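Side-chain contacts in glia-derived nexin (PDB 4DY0), which inhibits the serine proteases thrombin, trypsin and urokinase, binds heparin, and promotes neurite extension by inhibiting thrombin: residues Met45-Ala50 with Gln57-Met62; Met62-Asn67 with Lys71-Ile76; Asn148-Asp153 with Arg161-Asn166; Gly210-Pro215 with Asp259-Ile264; Ala248-Ile253 with Pro357-Ile362. One frame throughout, in Å; residues are numbered along the deposited sequence.

Overall arrangement
All five contacts belong to one serpin body, and none adjoins the predicted reactive bond. Contacts 1 and 2 share Met62 and touch, their centres about 11 Å apart. Contact 2 lies on the heparin side: Lys74 meets a bound sugar directly, whereas the side chain of Leu73 is about 13 Å from the neighbouring iduronate. Contact 3 runs beneath contact 1, with Leu46 CD2 3.5 Å from Leu164 CD2. Contacts 4 and 5 form a second group, their centres about 12 Å apart and joined where Trp261 CH2 lies 3.6 Å from Phe361 CE1. The two groups are well separated; the centres of contacts 3 and 4 are about 38 Å apart, on opposite sides of the chain's centre.

Contact 1 (Met45-Ala50 with Gln57-Met62); sequences MLQLGA and QLAMVM
Leu58 opens the contact by pushing its CD1 methyl against Gln47 and Ala50. That methyl lies 4.0 Å from Gln47 CA and equally close to Ala50 CB, while Leu46 CB flanks it at 4.3 Å. Leu58 and Gln47 slide past each other in opposite directions, with Leu58 CB 4.1 Å from Gln47 CG. One residue on, Ala59 offers backbone and methyl to the amide of Gln47, NE2 being 3.7 Å from Ala59 CA. Met62 closes the walk: its extended chain (chi2 163°) carries SD to 3.5 Å from Gln47 NE2, and the bend at chi3 (63°) folds CE back to 3.6 Å from the same nitrogen. The nitrogen is thus packed against sulfur and methyl, but its hydrogen bond goes to Tyr64 O, while Gln47 OE1 accepts from Val66 N. Two bonds therefore fix the rotation of this buried amide and tie helix 36-47 to the chain leaving helix 52-62. Around the pair, Leu43 of helix 36-47 supports both Leu58 and Met62, Ile294 packs on Leu58, and Leu46 reaches down to Leu164 of strand 162-170.

Contact 2 (Met62-Asn67 with Lys71-Ile76); sequences MRYGVN and KILKKI. With SGN (2-deoxy-6-O-sulfo-2-(sulfoamino)-alpha-D-glucopyranose), chain C.
Leu73 pins the connection between two serpin helices, 52-62 and the heparin-binding helix 70-81, by setting one methyl against Tyr64 and Val66. Its CD2 lies 4.1 Å from Tyr64 CE2, in an oblique approach to the ring, and 4.2 Å from Val66 CG1. Tyr64 holds CG between its backbone N and carbonyl carbon (chi1 63°), which lays one ring face over Met62 CB. Leu8 of helix 5-26 and Val114 of helix 105-115 also pack on Leu73.

One residue on, Lys74 leaves another flank of the helix and runs out extended past the N-sulfo group of the glucosamine. Its CB is 4.0 Å from N-sulfo oxygen O1S, and CG approaches the same atom to 3.7 Å. CD comes nearer still, then CE draws back to 3.7 Å. At the tip, NZ stands 3.9 Å from both O1S and N2 of the sugar, long for a hydrogen bond but at a range where some attraction between the charges is likely; its salt bridge is with Asp113. Cut back to an alanine, this position would probably cost Asp113 its salt bridge with the lysine and leave the N-sulfo group without its aliphatic flank and nearby positive charge. The N-sulfo group lies alongside the lysine chain, its closest approach being O1S to Lys74 CD at 3.4 Å.

Contact 3 (Asn148-Asp153 with Arg161-Asn166); sequences NLLSPD and RLVLVN
Leu149 and Val165 meet tip to tip where the chain leaving helix 127-141 passes over strand 162-170, in the serpin connection that descends from the helix lying across the main sheet. Two leucine-valine pairs carry the contact. Leu149 has an unusual conformation, its chi1 of -98° falling away from the staggered values; together with chi2 (74°) this directs its CD2 methyl at the strand. Val165 answers with CG1, anti to its backbone N (chi1 173°), the branch directed toward the leucine. The neighbouring pair is more relaxed. Leu150 adopts an ordinary staggered chi1 and sends CD2 to within 4.3 Å of Val163 CG1.

Val163 and Val165 point to the same side of the strand, whereas Leu164 between them goes to the other side and faces helix 36-47, where it packs on Met45. The strand is held by backbone bonds to both of its neighbours, with strand 90-97 antiparallel and strand 319-328 parallel; direct pairing with the latter is consistent with a native serpin whose reactive loop has not entered the sheet. Above it, Asn135 OD1 accepts from Leu149 N, so the leucine's backbone is tied to helix 127-141 as well. In the first pair Leu149 CD2 lies 3.3 Å from Val165 CG1, shorter than a normal methyl contact and probably in part a matter of coordinate error.

Contact 4 (Gly210-Pro215 with Asp259-Ile264); sequences GSTSAP and DSWMSI
Thr212 and Ile264 cross at about a right angle and form the close part of the junction between strand 195-213 and the end of helix 255-262. Ile264 CD1 rests 3.8 Å from Thr212 CB. Its other branch, CG2, lies 3.8 Å from Ser211 O, so the two branches of the isoleucine touch successive residues of the strand. Gly210 belongs to this tight part: a beta carbon modelled there would come about 3.4 Å from Ile264 CG2, which suggests that a side chain would be pressed. Ile264 is brought to the strand by the way the helix ends, its backbone N bonding to Trp261 O at 2.8 Å.

The rest of the contact is looser. Thr212 CG2 stands 4.3 Å from Trp261 NE1, oblique to the indole. That nitrogen bonds to Tyr220 OH, and the ring stacks on Phe222, so strand 219-226 holds the tryptophan in place. Thr212 turns its hydroxyl the other way, OG1 anti to the backbone N (chi1 -170°), and a water spans the gap to the helix, 3.2 Å from Thr212 OG1 and 2.9 Å from Ser260 OG. Farther out, the exposed Ser263 OG donates to Ser260 O at 3.0 Å, tilted 32° from the carbonyl plane.

The chemistry divides accordingly. The two methyls of Ile264 touch a threonine methine and a backbone oxygen, so the direct contact rests on apolar groups of the isoleucine, while the hydroxyls of Thr212 and Ser260 are linked across the gap through the shared water.

Contact 5 (Ala248-Ile253 with Pro357-Ile362); sequences AIIPHI and PFLFFI
Leu359 stands up from strand 358-364 as a fork between two isoleucines of the loop 248-253. One prong, CD1, lies 4.2 Å from Ile250 CG2, the side chains crossing obliquely. The other, CD2, meets Ile253 CD1 tip to tip at 3.6 Å, the closest approach in the contact. CG, anti to the backbone N (chi1 -178°), carries the fork out toward the loop.

Ile253 forks in its turn, and its two branches serve neighbouring bumps on the strand. CD1 goes to the leucine, and CG2 goes to Phe361, where it sits in the plane of the ring at its edge, 3.8 Å from CZ. The ring thus presents its rim and not a face. Ile253 therefore bridges the dip between Leu359 and Phe361, two residues apart on the same side of the strand.

What brings Ile250 and Ile253 to the same side is a type II turn from one to the other, with Pro251 and His252 at its corners and a weak backbone bond from Ile253 N to Ile250 O, 3.3 Å long. His252 takes the positive phi (72°) expected of the third residue in such a turn, and it lies out at the surface.

Backbone bonds join the strand to strands 232-239 and 369-376, and from helix 5-26 Phe20 packs on Leu359 and Val24 on Ile250. A hydrophobic strand packed beneath helix 5-26 and a covering loop is characteristic of the buried B-sheet core of the serpin fold.

Contact 1 (Met45-Ala50 with Gln57-Met62)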
# COMPACT_ATOMS: atom_id res chain seq x y z
N MET A 45 4.60 10.36 10.32
CA MET A 45 4.21 11.74 10.11
C MET A 45 3.42 12.27 11.30
O MET A 45 3.74 13.33 11.84
CB MET A 45 3.38 11.86 8.82
CG MET A 45 4.22 11.75 7.56
SD MET A 45 3.32 11.14 6.11
CE MET A 45 1.83 12.11 6.20
N LEU A 46 2.39 11.53 11.70
CA LEU A 46 1.55 11.93 12.84
C LEU A 46 2.29 11.87 14.17
O LEU A 46 1.98 12.62 15.09
CB LEU A 46 0.29 11.06 12.90
CG LEU A 46 -0.73 11.25 11.78
CD1 LEU A 46 -1.88 10.29 11.95
CD2 LEU A 46 -1.22 12.68 11.77
N GLN A 47 3.26 10.97 14.29
CA GLN A 47 3.99 10.85 15.55
C GLN A 47 4.81 12.11 15.81
O GLN A 47 5.00 12.51 16.95
CB GLN A 47 4.89 9.61 15.55
CG GLN A 47 5.00 8.97 16.91
CD GLN A 47 6.22 8.08 17.04
OE1 GLN A 47 7.34 8.57 17.20
NE2 GLN A 47 6.01 6.77 16.97
N LEU A 48 5.28 12.73 14.73
CA LEU A 48 6.04 13.97 14.79
C LEU A 48 5.30 15.09 15.51
O LEU A 48 5.92 15.98 16.08
CB LEU A 48 6.40 14.42 13.38
CG LEU A 48 7.82 14.21 12.83
CD1 LEU A 48 8.60 13.15 13.60
CD2 LEU A 48 7.77 13.89 11.34
N GLY A 49 3.97 15.05 15.48
CA GLY A 49 3.17 16.13 16.03
C GLY A 49 2.43 15.79 17.31
O GLY A 49 1.90 16.67 17.99
N ALA A 50 2.39 14.50 17.63
CA ALA A 50 1.63 14.02 18.79
C ALA A 50 2.35 14.26 20.12
O ALA A 50 3.56 14.47 20.16
CB ALA A 50 1.31 12.53 18.64
N GLN A 57 0.10 6.01 22.33
CA GLN A 57 -0.59 4.98 21.55
C GLN A 57 0.13 4.70 20.23
O GLN A 57 0.32 3.55 19.85
CB GLN A 57 -2.04 5.37 21.30
CG GLN A 57 -2.88 5.45 22.56
CD GLN A 57 -4.31 5.89 22.28
OE1 GLN A 57 -4.59 6.50 21.25
NE2 GLN A 57 -5.21 5.60 23.22
N LEU A 58 0.53 5.77 19.55
CA LEU A 58 1.27 5.62 18.29
C LEU A 58 2.58 4.86 18.49
O LEU A 58 2.87 3.91 17.75
CB LEU A 58 1.54 6.99 17.67
CG LEU A 58 0.38 7.61 16.89
CD1 LEU A 58 0.58 9.11 16.70
CD2 LEU A 58 0.23 6.90 15.55
N ALA A 59 3.35 5.27 19.48
CA ALA A 59 4.65 4.65 19.74
C ALA A 59 4.49 3.18 20.10
O ALA A 59 5.28 2.34 19.68
CB ALA A 59 5.39 5.40 20.85
N MET A 60 3.46 2.87 20.88
CA MET A 60 3.20 1.49 21.27
C MET A 60 2.86 0.61 20.07
O MET A 60 3.36 -0.51 19.94
CB MET A 60 2.06 1.41 22.29
CG MET A 60 1.82 0.01 22.84
SD MET A 60 0.09 -0.50 22.75
CE MET A 60 -0.04 -1.01 21.04
N VAL A 61 2.00 1.11 19.18
CA VAL A 61 1.59 0.34 18.02
C VAL A 61 2.73 0.19 17.01
O VAL A 61 2.98 -0.89 16.49
CB VAL A 61 0.38 0.98 17.32
CG1 VAL A 61 0.11 0.29 15.99
CG2 VAL A 61 -0.84 0.93 18.22
N MET A 62 3.43 1.29 16.74
CA MET A 62 4.53 1.26 15.78
C MET A 62 5.73 0.54 16.37
O MET A 62 6.57 0.01 15.65
CB MET A 62 4.91 2.68 15.38
CG MET A 62 3.82 3.41 14.61
SD MET A 62 4.08 5.19 14.58
CE MET A 62 5.62 5.30 13.67

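Contact 2 (Met62-Asn67 with Lys71-Ile76)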
# COMPACT_ATOMS: atom_id res chain seq x y z
N MET A 62 3.43 1.29 16.74
CA MET A 62 4.53 1.26 15.78
C MET A 62 5.73 0.54 16.37
O MET A 62 6.57 0.01 15.65
CB MET A 62 4.91 2.68 15.38
CG MET A 62 3.82 3.41 14.61
SD MET A 62 4.08 5.19 14.58
CE MET A 62 5.62 5.30 13.67
N ARG A 63 5.81 0.52 17.70
CA ARG A 63 6.89 -0.16 18.39
C ARG A 63 8.21 0.58 18.21
O ARG A 63 9.28 -0.01 18.34
CB ARG A 63 7.01 -1.61 17.92
CG ARG A 63 5.88 -2.52 18.40
CD ARG A 63 6.04 -3.94 17.87
N TYR A 64 8.13 1.87 17.90
CA TYR A 64 9.32 2.73 17.85
C TYR A 64 8.95 4.20 17.81
O TYR A 64 7.83 4.57 17.44
CB TYR A 64 10.21 2.37 16.66
CG TYR A 64 9.57 2.59 15.30
CD1 TYR A 64 9.01 1.53 14.60
CD2 TYR A 64 9.54 3.85 14.72
CE1 TYR A 64 8.44 1.71 13.36
CE2 TYR A 64 8.96 4.04 13.47
CZ TYR A 64 8.41 2.97 12.80
OH TYR A 64 7.83 3.14 11.57
N GLY A 65 9.90 5.05 18.19
CA GLY A 65 9.71 6.49 18.12
C GLY A 65 10.47 7.06 16.94
O GLY A 65 11.59 6.63 16.64
N VAL A 66 9.87 8.03 16.25
CA VAL A 66 10.50 8.64 15.09
C VAL A 66 11.78 9.37 15.49
O VAL A 66 12.80 9.28 14.80
CB VAL A 66 9.56 9.60 14.36
CG1 VAL A 66 10.30 10.29 13.22
CG2 VAL A 66 8.36 8.84 13.83
N ASN A 67 11.73 10.11 16.60
CA ASN A 67 12.91 10.76 17.15
C ASN A 67 13.96 9.72 17.51
O ASN A 67 13.73 8.90 18.41
CB ASN A 67 12.56 11.57 18.40
CG ASN A 67 11.87 12.88 18.07
OD1 ASN A 67 11.45 13.12 16.94
ND2 ASN A 67 11.73 13.74 19.08
N LYS A 71 16.63 9.37 10.78
CA LYS A 71 17.65 9.21 9.74
C LYS A 71 17.52 7.88 9.01
O LYS A 71 17.66 7.82 7.79
CB LYS A 71 19.06 9.37 10.34
N ILE A 72 17.24 6.81 9.76
CA ILE A 72 17.04 5.49 9.16
C ILE A 72 15.76 5.46 8.32
O ILE A 72 15.77 5.04 7.17
CB ILE A 72 16.99 4.39 10.24
CG1 ILE A 72 18.22 4.46 11.14
CG2 ILE A 72 16.89 3.02 9.59
CD1 ILE A 72 18.32 3.34 12.15
N LEU A 73 14.66 5.92 8.91
CA LEU A 73 13.40 6.05 8.19
C LEU A 73 13.61 6.81 6.89
O LEU A 73 13.13 6.41 5.83
CB LEU A 73 12.37 6.78 9.05
CG LEU A 73 11.38 5.96 9.87
CD1 LEU A 73 11.85 4.53 10.07
CD2 LEU A 73 11.09 6.65 11.20
N LYS A 74 14.33 7.93 6.98
CA LYS A 74 14.58 8.78 5.83
C LYS A 74 15.35 8.03 4.74
O LYS A 74 14.98 8.07 3.57
CB LYS A 74 15.36 10.03 6.25
CG LYS A 74 15.57 11.03 5.13
CD LYS A 74 16.54 12.12 5.54
CE LYS A 74 16.87 13.02 4.37
NZ LYS A 74 18.03 13.90 4.66
N LYS A 75 16.42 7.34 5.14
CA LYS A 75 17.25 6.59 4.21
C LYS A 75 16.42 5.55 3.47
O LYS A 75 16.57 5.36 2.26
CB LYS A 75 18.41 5.91 4.96
CG LYS A 75 19.55 5.43 4.07
N ILE A 76 15.54 4.87 4.20
CA ILE A 76 14.66 3.87 3.60
C ILE A 76 13.70 4.51 2.61
O ILE A 76 13.53 4.03 1.48
CB ILE A 76 13.88 3.10 4.68
CG1 ILE A 76 14.83 2.28 5.54
CG2 ILE A 76 12.83 2.20 4.04
CD1 ILE A 76 14.17 1.60 6.71
C1 SGN C . 23.20 12.01 2.66
C2 SGN C . 22.47 11.40 3.86
C3 SGN C . 22.98 12.01 5.17
C4 SGN C . 23.06 13.54 5.09
C5 SGN C . 23.79 13.96 3.81
C6 SGN C . 24.94 14.91 4.16
N2 SGN C . 21.01 11.57 3.72
O3 SGN C . 24.28 11.47 5.48
O5 SGN C . 24.30 12.81 3.14
O6 SGN C . 26.18 14.35 3.70
S1 SGN C . 20.27 10.10 3.71
O1S SGN C . 19.08 10.11 4.68
O2S SGN C . 19.76 9.78 2.30
O3S SGN C . 21.26 9.01 4.14
S2 SGN C . 26.83 14.82 2.39
O4S SGN C . 28.34 14.91 2.57
O5S SGN C . 26.52 13.82 1.27
O6S SGN C . 26.28 16.20 2.00

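Contact 3 (Asn148-Asp153 with Arg161-Asn166)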
# COMPACT_ATOMS: atom_id res chain seq x y z
N ASN A 148 -9.26 12.56 -7.51
CA ASN A 148 -10.51 12.21 -6.84
C ASN A 148 -10.33 11.44 -5.53
O ASN A 148 -10.77 10.30 -5.41
CB ASN A 148 -11.41 11.41 -7.79
CG ASN A 148 -11.67 12.12 -9.10
N LEU A 149 -9.68 12.06 -4.55
CA LEU A 149 -9.57 11.46 -3.23
C LEU A 149 -10.73 11.84 -2.32
O LEU A 149 -11.28 11.00 -1.62
CB LEU A 149 -8.25 11.84 -2.55
CG LEU A 149 -7.12 10.82 -2.63
CD1 LEU A 149 -6.52 10.80 -4.02
CD2 LEU A 149 -6.05 11.12 -1.60
N LEU A 150 -11.11 13.12 -2.34
CA LEU A 150 -12.12 13.59 -1.40
C LEU A 150 -13.38 14.12 -2.06
O LEU A 150 -13.36 14.56 -3.21
CB LEU A 150 -11.55 14.69 -0.50
CG LEU A 150 -10.22 14.40 0.20
CD1 LEU A 150 -9.07 14.60 -0.78
CD2 LEU A 150 -10.07 15.32 1.40
N SER A 151 -14.46 14.08 -1.30
CA SER A 151 -15.71 14.70 -1.69
C SER A 151 -16.16 15.61 -0.56
O SER A 151 -15.88 15.34 0.60
CB SER A 151 -16.78 13.64 -1.97
OG SER A 151 -16.64 13.13 -3.29
N PRO A 152 -17.00 16.54 -0.82
CA PRO A 152 -17.37 17.46 0.21
C PRO A 152 -17.94 16.77 1.45
O PRO A 152 -17.79 17.25 2.52
CB PRO A 152 -18.41 18.27 -0.51
CG PRO A 152 -17.96 18.34 -1.80
CD PRO A 152 -17.21 17.13 -2.13
N ASP A 153 -18.61 15.67 1.26
CA ASP A 153 -19.33 14.93 2.27
C ASP A 153 -18.47 14.39 3.34
O ASP A 153 -18.93 14.08 4.39
CB ASP A 153 -20.05 13.79 1.61
CG ASP A 153 -19.12 12.90 0.91
OD1 ASP A 153 -18.72 13.22 -0.21
OD2 ASP A 153 -18.74 11.88 1.49
N ARG A 161 -10.37 19.81 10.82
CA ARG A 161 -9.19 20.65 11.00
C ARG A 161 -7.91 20.00 10.47
O ARG A 161 -6.94 20.68 10.17
CB ARG A 161 -9.02 21.04 12.47
CG ARG A 161 -10.08 22.01 12.98
CD ARG A 161 -9.82 22.42 14.43
N LEU A 162 -7.93 18.67 10.34
CA LEU A 162 -6.73 17.95 9.91
C LEU A 162 -7.06 16.69 9.10
O LEU A 162 -7.85 15.85 9.53
CB LEU A 162 -5.87 17.60 11.13
CG LEU A 162 -4.47 17.06 10.88
CD1 LEU A 162 -3.69 18.01 10.00
CD2 LEU A 162 -3.75 16.86 12.20
N VAL A 163 -6.43 16.57 7.94
CA VAL A 163 -6.62 15.42 7.07
C VAL A 163 -5.29 14.97 6.48
O VAL A 163 -4.59 15.76 5.85
CB VAL A 163 -7.59 15.73 5.91
CG1 VAL A 163 -7.54 14.64 4.87
CG2 VAL A 163 -9.01 15.93 6.43
N LEU A 164 -4.95 13.71 6.68
CA LEU A 164 -3.73 13.14 6.12
C LEU A 164 -4.00 12.51 4.77
O LEU A 164 -5.06 11.93 4.55
CB LEU A 164 -3.16 12.07 7.05
CG LEU A 164 -2.11 12.50 8.07
CD1 LEU A 164 -0.76 12.66 7.39
CD2 LEU A 164 -2.54 13.78 8.77
N VAL A 165 -3.03 12.61 3.86
CA VAL A 165 -3.15 11.94 2.57
C VAL A 165 -1.87 11.21 2.18
O VAL A 165 -0.78 11.78 2.23
CB VAL A 165 -3.52 12.92 1.46
CG1 VAL A 165 -3.46 12.23 0.12
CG2 VAL A 165 -4.91 13.48 1.71
N ASN A 166 -2.03 9.95 1.80
CA ASN A 166 -0.93 9.16 1.24
C ASN A 166 -1.35 8.55 -0.09
O ASN A 166 -2.29 7.76 -0.14
CB ASN A 166 -0.53 8.04 2.20
CG ASN A 166 0.49 7.10 1.59
OD1 ASN A 166 0.32 5.88 1.61
ND2 ASN A 166 1.55 7.66 1.03

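Contact 4 (Gly210-Pro215 with Asp259-Ile264)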
# COMPACT_ATOMS: atom_id res chain seq x y z
N GLY A 210 6.56 -21.21 -6.19
CA GLY A 210 6.26 -22.19 -5.18
C GLY A 210 4.85 -22.42 -4.68
O GLY A 210 3.94 -21.87 -5.14
N SER A 211 4.73 -23.34 -3.74
CA SER A 211 3.56 -23.61 -2.94
C SER A 211 3.83 -23.94 -1.51
O SER A 211 4.81 -24.48 -1.19
CB SER A 211 2.75 -24.73 -3.49
OG SER A 211 3.39 -25.31 -4.52
N THR A 212 2.88 -23.61 -0.67
CA THR A 212 2.86 -23.91 0.73
C THR A 212 1.41 -23.92 1.24
O THR A 212 0.52 -23.65 0.53
CB THR A 212 3.81 -23.07 1.53
OG1 THR A 212 3.90 -23.58 2.83
CG2 THR A 212 3.38 -21.72 1.62
N SER A 213 1.21 -24.34 2.46
CA SER A 213 -0.13 -24.38 3.04
C SER A 213 -0.33 -23.26 4.04
O SER A 213 0.60 -22.86 4.74
CB SER A 213 -0.39 -25.73 3.72
OG SER A 213 0.50 -25.92 4.81
N ALA A 214 -1.54 -22.73 4.08
CA ALA A 214 -1.91 -21.78 5.11
C ALA A 214 -1.98 -22.54 6.43
O ALA A 214 -1.96 -23.77 6.45
CB ALA A 214 -3.24 -21.14 4.79
N PRO A 215 -2.05 -21.80 7.55
CA PRO A 215 -2.16 -22.41 8.87
C PRO A 215 -3.28 -23.44 8.94
O PRO A 215 -3.21 -24.37 9.74
CB PRO A 215 -2.48 -21.22 9.77
CG PRO A 215 -1.82 -20.07 9.11
CD PRO A 215 -1.93 -20.33 7.63
N ASP A 259 8.91 -13.92 3.87
CA ASP A 259 10.24 -14.51 4.08
C ASP A 259 10.17 -16.01 3.86
O ASP A 259 11.08 -16.61 3.30
CB ASP A 259 10.75 -14.21 5.49
CG ASP A 259 11.01 -12.73 5.72
OD1 ASP A 259 11.02 -11.97 4.73
OD2 ASP A 259 11.21 -12.34 6.89
N SER A 260 9.08 -16.62 4.31
CA SER A 260 8.90 -18.05 4.13
C SER A 260 8.86 -18.40 2.65
O SER A 260 9.48 -19.36 2.22
CB SER A 260 7.63 -18.52 4.84
OG SER A 260 7.45 -19.92 4.69
N TRP A 261 8.12 -17.61 1.86
CA TRP A 261 8.05 -17.85 0.42
C TRP A 261 9.45 -17.81 -0.17
O TRP A 261 9.81 -18.67 -0.98
CB TRP A 261 7.16 -16.82 -0.29
CG TRP A 261 5.72 -16.84 0.12
CD1 TRP A 261 5.09 -17.79 0.88
CD2 TRP A 261 4.71 -15.88 -0.23
NE1 TRP A 261 3.76 -17.46 1.04
CE2 TRP A 261 3.51 -16.30 0.37
CE3 TRP A 261 4.72 -14.70 -0.99
CZ2 TRP A 261 2.32 -15.58 0.23
CZ3 TRP A 261 3.54 -13.99 -1.12
CH2 TRP A 261 2.35 -14.44 -0.52
N MET A 262 10.23 -16.81 0.23
CA MET A 262 11.58 -16.63 -0.29
C MET A 262 12.43 -17.90 -0.20
O MET A 262 13.23 -18.18 -1.09
CB MET A 262 12.29 -15.48 0.44
CG MET A 262 11.63 -14.12 0.24
SD MET A 262 11.57 -13.62 -1.49
CE MET A 262 11.02 -11.92 -1.34
N SER A 263 12.26 -18.66 0.88
CA SER A 263 13.05 -19.87 1.08
C SER A 263 12.38 -21.11 0.52
O SER A 263 12.85 -22.23 0.73
CB SER A 263 13.38 -20.06 2.57
OG SER A 263 12.20 -20.01 3.35
N ILE A 264 11.28 -20.92 -0.20
CA ILE A 264 10.59 -22.03 -0.85
C ILE A 264 10.63 -21.90 -2.37
O ILE A 264 10.68 -22.90 -3.09
CB ILE A 264 9.12 -22.11 -0.43
CG1 ILE A 264 9.01 -22.33 1.08
CG2 ILE A 264 8.42 -23.23 -1.19
CD1 ILE A 264 7.57 -22.29 1.59
O HOH W 1 4.91 -21.22 4.67

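Contact 5 (Ala248-Ile253 with Pro357-Ile362)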
# COMPACT_ATOMS: atom_id res chain seq x y z
N ALA A 248 -9.64 -17.78 2.69
CA ALA A 248 -9.15 -18.90 3.50
C ALA A 248 -7.62 -18.98 3.57
O ALA A 248 -7.08 -19.68 4.42
CB ALA A 248 -9.74 -20.22 3.02
N ILE A 249 -6.92 -18.28 2.68
CA ILE A 249 -5.46 -18.38 2.66
C ILE A 249 -4.73 -17.12 3.12
O ILE A 249 -3.54 -17.18 3.42
CB ILE A 249 -4.91 -18.82 1.28
CG1 ILE A 249 -5.11 -17.72 0.24
CG2 ILE A 249 -5.55 -20.13 0.82
CD1 ILE A 249 -4.36 -17.96 -1.05
N ILE A 250 -5.42 -15.99 3.19
CA ILE A 250 -4.75 -14.73 3.49
C ILE A 250 -4.68 -14.33 4.98
O ILE A 250 -3.91 -13.44 5.34
CB ILE A 250 -5.32 -13.57 2.65
CG1 ILE A 250 -6.75 -13.25 3.07
CG2 ILE A 250 -5.29 -13.93 1.18
CD1 ILE A 250 -7.45 -12.31 2.12
N PRO A 251 -5.46 -14.98 5.85
CA PRO A 251 -5.36 -14.64 7.27
C PRO A 251 -3.96 -14.91 7.84
O PRO A 251 -3.32 -15.89 7.48
CB PRO A 251 -6.38 -15.57 7.93
CG PRO A 251 -7.35 -15.90 6.85
CD PRO A 251 -6.53 -15.96 5.59
N HIS A 252 -3.49 -14.04 8.73
CA HIS A 252 -2.21 -14.26 9.40
C HIS A 252 -1.01 -14.06 8.48
O HIS A 252 0.11 -14.46 8.82
CB HIS A 252 -2.15 -15.66 10.02
CG HIS A 252 -3.38 -16.05 10.78
ND1 HIS A 252 -3.85 -15.32 11.85
CD2 HIS A 252 -4.22 -17.10 10.65
CE1 HIS A 252 -4.94 -15.90 12.33
NE2 HIS A 252 -5.18 -16.98 11.62
N ILE A 253 -1.22 -13.47 7.31
CA ILE A 253 -0.09 -13.17 6.44
C ILE A 253 0.69 -12.00 7.02
O ILE A 253 0.12 -11.01 7.47
CB ILE A 253 -0.51 -12.83 5.00
CG1 ILE A 253 -1.12 -14.06 4.33
CG2 ILE A 253 0.69 -12.35 4.21
CD1 ILE A 253 -1.25 -13.92 2.83
N PRO A 357 -9.90 -14.92 -7.83
CA PRO A 357 -9.44 -13.88 -6.89
C PRO A 357 -8.06 -14.19 -6.33
O PRO A 357 -7.77 -15.33 -5.96
CB PRO A 357 -10.50 -13.93 -5.79
CG PRO A 357 -11.76 -14.32 -6.52
CD PRO A 357 -11.32 -15.28 -7.61
N PHE A 358 -7.20 -13.17 -6.27
CA PHE A 358 -5.80 -13.37 -5.89
C PHE A 358 -5.24 -12.27 -5.01
O PHE A 358 -5.81 -11.18 -4.90
CB PHE A 358 -4.92 -13.53 -7.15
CG PHE A 358 -4.88 -12.30 -8.03
CD1 PHE A 358 -5.91 -12.04 -8.93
CD2 PHE A 358 -3.80 -11.43 -7.98
CE1 PHE A 358 -5.87 -10.92 -9.75
CE2 PHE A 358 -3.76 -10.30 -8.80
CZ PHE A 358 -4.80 -10.05 -9.69
N LEU A 359 -4.10 -12.56 -4.39
CA LEU A 359 -3.39 -11.61 -3.57
C LEU A 359 -2.10 -11.21 -4.28
O LEU A 359 -1.49 -12.03 -4.95
CB LEU A 359 -3.03 -12.25 -2.22
CG LEU A 359 -2.32 -11.34 -1.22
CD1 LEU A 359 -3.34 -10.60 -0.39
CD2 LEU A 359 -1.40 -12.15 -0.33
N PHE A 360 -1.69 -9.96 -4.13
CA PHE A 360 -0.41 -9.56 -4.68
C PHE A 360 0.32 -8.57 -3.80
O PHE A 360 -0.31 -7.77 -3.09
CB PHE A 360 -0.55 -9.03 -6.11
CG PHE A 360 -1.04 -7.61 -6.20
CD1 PHE A 360 -2.38 -7.34 -6.42
CD2 PHE A 360 -0.15 -6.55 -6.08
CE1 PHE A 360 -2.83 -6.02 -6.51
CE2 PHE A 360 -0.59 -5.24 -6.16
CZ PHE A 360 -1.93 -4.98 -6.38
N PHE A 361 1.65 -8.65 -3.82
CA PHE A 361 2.52 -7.71 -3.13
C PHE A 361 3.39 -7.02 -4.16
O PHE A 361 3.73 -7.60 -5.19
CB PHE A 361 3.47 -8.43 -2.18
CG PHE A 361 2.81 -9.02 -0.97
CD1 PHE A 361 2.56 -10.38 -0.90
CD2 PHE A 361 2.48 -8.22 0.11
CE1 PHE A 361 1.96 -10.93 0.22
CE2 PHE A 361 1.88 -8.76 1.23
CZ PHE A 361 1.62 -10.12 1.29
N ILE A 362 3.78 -5.78 -3.87
CA ILE A 362 4.87 -5.14 -4.56
C ILE A 362 5.94 -4.89 -3.51
O ILE A 362 5.71 -4.17 -2.54
CB ILE A 362 4.45 -3.80 -5.22
CG1 ILE A 362 3.42 -4.05 -6.31
CG2 ILE A 362 5.66 -3.09 -5.81
CD1 ILE A 362 3.99 -4.79 -7.50